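Local coordinates for pyridine nucleotide-disulfide oxidoreductase-like protein (Myceliophthora thermophila, PDB 5MQ6) that inserts one oxygen atom beside the carbonyl of ketones, polycyclic ones above all, giving esters or lactones with the help of FAD and NADPH, at residues V316-K319 with T320-R324; P394-E397 with Q398-R402. One frame throughout, in Å; residues are numbered along the deposited sequence.

Contact 1 of 2, residues V316-K319 with T320-R324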
loop_
_atom_site.group_PDB
_atom_site.type_symbol
_atom_site.label_atom_id
_atom_site.label_comp_id
_atom_site.label_asym_id
_atom_site.label_seq_id
_atom_site.Cartn_x
_atom_site.Cartn_y
_atom_site.Cartn_z
ATOM N N VAL A 316 25.788 -12.762 -14.671
ATOM C CA VAL A 316 26.158 -14.116 -14.200
ATOM C C VAL A 316 25.346 -14.493 -12.957
ATOM O O VAL A 316 24.910 -15.648 -12.779
ATOM C CB VAL A 316 27.715 -14.382 -14.043
ATOM C CG1 VAL A 316 28.607 -13.177 -14.448
ATOM C CG2 VAL A 316 28.074 -14.955 -12.661
ATOM N N GLU A 317 25.170 -13.522 -12.090
ATOM C CA GLU A 317 24.366 -13.734 -10.902
ATOM C C GLU A 317 22.883 -14.036 -11.332
ATOM O O GLU A 317 22.248 -15.070 -10.918
ATOM C CB GLU A 317 24.484 -12.509 -10.003
ATOM C CG GLU A 317 24.256 -12.764 -8.540
ATOM C CD GLU A 317 23.472 -11.631 -7.915
ATOM O OE1 GLU A 317 23.350 -10.553 -8.580
ATOM O OE2 GLU A 317 22.959 -11.828 -6.775
ATOM N N TRP A 318 22.368 -13.182 -12.211
ATOM C CA TRP A 318 21.073 -13.449 -12.875
ATOM C C TRP A 318 20.761 -14.927 -13.250
ATOM O O TRP A 318 19.801 -15.500 -12.810
ATOM C CB TRP A 318 20.935 -12.541 -14.114
ATOM C CG TRP A 318 19.606 -12.756 -14.737
ATOM C CD1 TRP A 318 19.323 -13.462 -15.857
ATOM C CD2 TRP A 318 18.358 -12.335 -14.186
ATOM N NE1 TRP A 318 17.966 -13.521 -16.039
ATOM C CE2 TRP A 318 17.353 -12.817 -15.034
ATOM C CE3 TRP A 318 17.999 -11.613 -13.040
ATOM C CZ2 TRP A 318 16.019 -12.566 -14.798
ATOM C CZ3 TRP A 318 16.674 -11.343 -12.819
ATOM C CH2 TRP A 318 15.702 -11.813 -13.684
ATOM N N LYS A 319 21.589 -15.572 -14.042
ATOM C CA LYS A 319 21.234 -16.910 -14.566
ATOM C C LYS A 319 21.556 -17.998 -13.566
ATOM O O LYS A 319 20.998 -19.105 -13.615
ATOM C CB LYS A 319 21.903 -17.231 -15.935
ATOM C CG LYS A 319 22.924 -16.226 -16.459
ATOM C CD LYS A 319 23.045 -16.134 -17.989
ATOM C CE LYS A 319 23.680 -14.785 -18.399
ATOM N NZ LYS A 319 24.043 -14.591 -19.834
ATOM N N THR A 320 22.447 -17.666 -12.643
ATOM C CA THR A 320 22.950 -18.578 -11.642
ATOM C C THR A 320 22.137 -18.563 -10.373
ATOM O O THR A 320 21.845 -19.621 -9.791
ATOM C CB THR A 320 24.376 -18.119 -11.317
ATOM O OG1 THR A 320 25.122 -18.323 -12.495
ATOM C CG2 THR A 320 25.033 -18.903 -10.291
ATOM N N LYS A 321 21.847 -17.354 -9.907
ATOM C CA LYS A 321 21.360 -17.133 -8.542
ATOM C C LYS A 321 19.978 -16.480 -8.415
ATOM O O LYS A 321 19.457 -16.370 -7.290
ATOM C CB LYS A 321 22.405 -16.279 -7.820
ATOM C CG LYS A 321 23.639 -17.085 -7.377
ATOM C CD LYS A 321 24.915 -16.239 -7.391
ATOM C CE LYS A 321 24.918 -15.114 -6.354
ATOM N NZ LYS A 321 24.981 -15.605 -4.939
ATOM N N ILE A 322 19.416 -16.014 -9.524
ATOM C CA ILE A 322 18.116 -15.329 -9.505
ATOM C C ILE A 322 17.140 -16.142 -10.329
ATOM O O ILE A 322 16.322 -16.874 -9.777
ATOM C CB ILE A 322 18.237 -13.880 -9.963
ATOM C CG1 ILE A 322 19.255 -13.150 -9.035
ATOM C CG2 ILE A 322 16.860 -13.234 -9.951
ATOM C CD1 ILE A 322 19.736 -11.800 -9.526
ATOM N N ALA A 323 17.253 -16.097 -11.635
ATOM C CA ALA A 323 16.348 -16.857 -12.455
ATOM C C ALA A 323 16.796 -18.334 -12.475
ATOM O O ALA A 323 17.117 -18.866 -13.494
ATOM C CB ALA A 323 16.254 -16.261 -13.872
ATOM N N ARG A 324 16.706 -19.022 -11.359
ATOM C CA ARG A 324 17.426 -20.254 -11.187
ATOM C C ARG A 324 16.702 -21.398 -11.825
ATOM O O ARG A 324 17.315 -22.398 -12.064
ATOM C CB ARG A 324 17.589 -20.609 -9.714
ATOM C CG ARG A 324 18.256 -19.524 -8.918
ATOM C CD ARG A 324 17.454 -19.150 -7.667
ATOM N NE ARG A 324 17.778 -20.053 -6.602
ATOM C CZ ARG A 324 18.722 -19.863 -5.677
ATOM N NH1 ARG A 324 19.418 -18.770 -5.559
ATOM N NH2 ARG A 324 18.932 -20.817 -4.814
#
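Thr-320 grips the carbonyl of Val-316 twice. Its OG1 lies 2.7 Å from Val-316 O, and its backbone N reaches the same oxygen at 3.2 Å. The hydroxyl gets there because OG1 sits beside its own backbone N (chi1 -66°), which turns it toward the preceding turn. Lys-321 follows, its N bonded to Glu-317 O. The side chains of this pair meet through carbon: Lys-321 CE lies 3.3 Å from Glu-317 CG. Their charged ends, Glu-317 OE2 and Lys-321 NZ, stay 4.7 Å apart, and the carboxylate forms its salt bridge with Arg-311 instead. Most of these contacts lie on the short helix 315-322, which widens at 320-322 into a pi-type turn: Ala-323 N bonds to Trp-318 O, five residues back, at 2.9 Å. Ile-322 puts CG2 3.4 Å from Trp-318 CZ3, the two side chains crossing at about a right angle. Ile-322 also touches Trp-328 and Arg-332 of helix 328-340. Ala-323, the centre of an inverse gamma turn, sets CB 3.6 Å above the indole plane, toward the rim of the ring. With an alanine in place of Trp-318, Ile-322 CG2 and Ala-323 CB would probably lose their indole partner, and a gap would open toward Ile-149 and Pro-150. Arg-324 NH1 bonds to Lys-321 O, which lies in the guanidinium plane, though NH1 stands well above the carbonyl plane; NH2 forms a salt bridge with Glu-349.

Contact 2 of 2, residues P394-E397 with Q398-R402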
loop_
_atom_site.group_PDB
_atom_site.type_symbol
_atom_site.label_atom_id
_atom_site.label_comp_id
_atom_site.label_asym_id
_atom_site.label_seq_id
_atom_site.Cartn_x
_atom_site.Cartn_y
_atom_site.Cartn_z
ATOM N N PRO A 394 18.078 -6.091 19.124
ATOM C CA PRO A 394 19.350 -5.927 18.448
ATOM C C PRO A 394 19.243 -5.105 17.139
ATOM O O PRO A 394 20.088 -4.206 16.895
ATOM C CB PRO A 394 19.773 -7.354 18.141
ATOM C CG PRO A 394 19.072 -8.188 19.159
ATOM C CD PRO A 394 17.789 -7.517 19.422
ATOM N N HIS A 395 18.258 -5.382 16.292
ATOM C CA HIS A 395 18.199 -4.593 15.082
ATOM C C HIS A 395 17.906 -3.120 15.400
ATOM O O HIS A 395 18.511 -2.190 14.831
ATOM C CB HIS A 395 17.130 -5.086 14.137
ATOM C CG HIS A 395 16.940 -4.198 12.936
ATOM N ND1 HIS A 395 17.884 -4.052 11.950
ATOM C CD2 HIS A 395 15.914 -3.398 12.575
ATOM C CE1 HIS A 395 17.440 -3.232 11.020
ATOM N NE2 HIS A 395 16.248 -2.828 11.370
ATOM N N ALA A 396 16.977 -2.886 16.314
ATOM C CA ALA A 396 16.584 -1.534 16.645
ATOM C C ALA A 396 17.766 -0.705 17.163
ATOM O O ALA A 396 17.900 0.448 16.803
ATOM C CB ALA A 396 15.496 -1.584 17.680
ATOM N N GLU A 397 18.605 -1.308 18.010
ATOM C CA GLU A 397 19.782 -0.606 18.522
ATOM C C GLU A 397 20.768 -0.355 17.376
ATOM O O GLU A 397 21.369 0.695 17.356
ATOM C CB GLU A 397 20.465 -1.371 19.624
ATOM C CG GLU A 397 19.626 -1.516 20.860
ATOM C CD GLU A 397 19.807 -0.393 21.915
ATOM O OE1 GLU A 397 18.962 0.581 21.856
ATOM O OE2 GLU A 397 20.760 -0.519 22.805
ATOM N N GLN A 398 20.936 -1.297 16.445
ATOM C CA GLN A 398 21.776 -1.013 15.266
ATOM C C GLN A 398 21.280 0.128 14.420
ATOM O O GLN A 398 22.069 0.863 13.893
ATOM C CB GLN A 398 21.990 -2.215 14.385
ATOM C CG GLN A 398 22.778 -3.277 15.207
ATOM C CD GLN A 398 23.434 -4.299 14.339
ATOM O OE1 GLN A 398 22.987 -4.559 13.225
ATOM N NE2 GLN A 398 24.553 -4.842 14.812
ATOM N N VAL A 399 19.987 0.269 14.258
ATOM C CA VAL A 399 19.484 1.370 13.444
ATOM C C VAL A 399 19.858 2.718 14.061
ATOM O O VAL A 399 20.284 3.612 13.358
ATOM C CB VAL A 399 17.978 1.303 13.261
ATOM C CG1 VAL A 399 17.463 2.469 12.358
ATOM C CG2 VAL A 399 17.564 -0.023 12.628
ATOM N N ARG A 400 19.678 2.859 15.370
ATOM C CA ARG A 400 20.035 4.108 16.077
ATOM C C ARG A 400 21.520 4.406 16.054
ATOM O O ARG A 400 21.951 5.570 15.936
ATOM C CB ARG A 400 19.589 4.040 17.513
ATOM C CG ARG A 400 18.079 4.249 17.819
ATOM C CD ARG A 400 17.809 3.756 19.283
ATOM N NE ARG A 400 16.567 3.195 19.166
ATOM C CZ ARG A 400 16.040 2.061 19.544
ATOM N NH1 ARG A 400 16.550 1.128 20.367
ATOM N NH2 ARG A 400 14.838 1.936 19.052
ATOM N N ALA A 401 22.295 3.348 16.166
ATOM C CA ALA A 401 23.756 3.481 16.128
ATOM C C ALA A 401 24.248 3.903 14.753
ATOM O O ALA A 401 25.208 4.697 14.638
ATOM C CB ALA A 401 24.359 2.139 16.474
ATOM N N ARG A 402 23.611 3.354 13.713
ATOM C CA ARG A 402 23.939 3.712 12.354
ATOM C C ARG A 402 23.712 5.214 12.202
ATOM O O ARG A 402 24.550 5.958 11.630
ATOM C CB ARG A 402 23.092 2.930 11.306
ATOM C CG ARG A 402 23.473 3.332 9.915
ATOM C CD ARG A 402 23.326 2.327 8.766
ATOM N NE ARG A 402 22.319 2.879 8.023
ATOM C CZ ARG A 402 22.278 3.415 6.829
ATOM N NH1 ARG A 402 23.116 3.260 5.860
ATOM N NH2 ARG A 402 21.151 3.967 6.591
HETATM O O HOH W 1 20.282 -5.405 12.466
#
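His-395 and Val-399 pack one turn apart on the long helix 378-406, which is kinked at Pro-394 and His-395 and resumes i to i+4 backbone bonds such as Val-399 N to His-395 O. This is the tight side. Val-399 CG2 lies over one face of the imidazole, 3.6 Å from the ring centroid, in a CH-pi contact displaced toward the rim near NE2. CG2 can reach it because it stands beside the backbone N of Val-399, with CG1 anti to that N (chi1 -179°). Trp-306 of strand 305-306 meets the same histidine edge-to-face and also touches Val-399. Arg-400, like His-395, is buried. Its guanidinium lies across Ala-396 O, which sits 3.7 Å above the plane, over the centre. NE bonds to Ala-418 O and NH2 to Tyr-26 OH. NH1 forms a salt bridge with Glu-397 OE1 at 2.9 Å, the carboxylate turned 60° from the guanidinium plane. The looser side is that of Gln-398, an exposed residue. It does not touch the imidazole; one water links the two. That water lies in the ring plane, 2.8 Å from His-395 ND1, and donates to Gln-398 OE1 at 2.9 Å.

In the fold
Contact 1 comes first along the chain and closes before contact 2 opens. Their centres are 32 Å apart and their nearest atoms about 20 Å, so they do not touch. Each lies on a single helix, 315-322 for contact 1, which runs on into the loop after it, and 378-406 for contact 2. Both helices follow strand 294-299 of the five-stranded parallel sheet and precede its strand 442-446. Both contacts sit well out from the chain centre. Each lies at some distance from a different cofactor's binding residue: the side chain of Ile-322 is about 11 Å from that of Tyr-139, which binds FAD, and the side chain of Val-399 is about 11 Å from that of Lys-425, which binds NADPH.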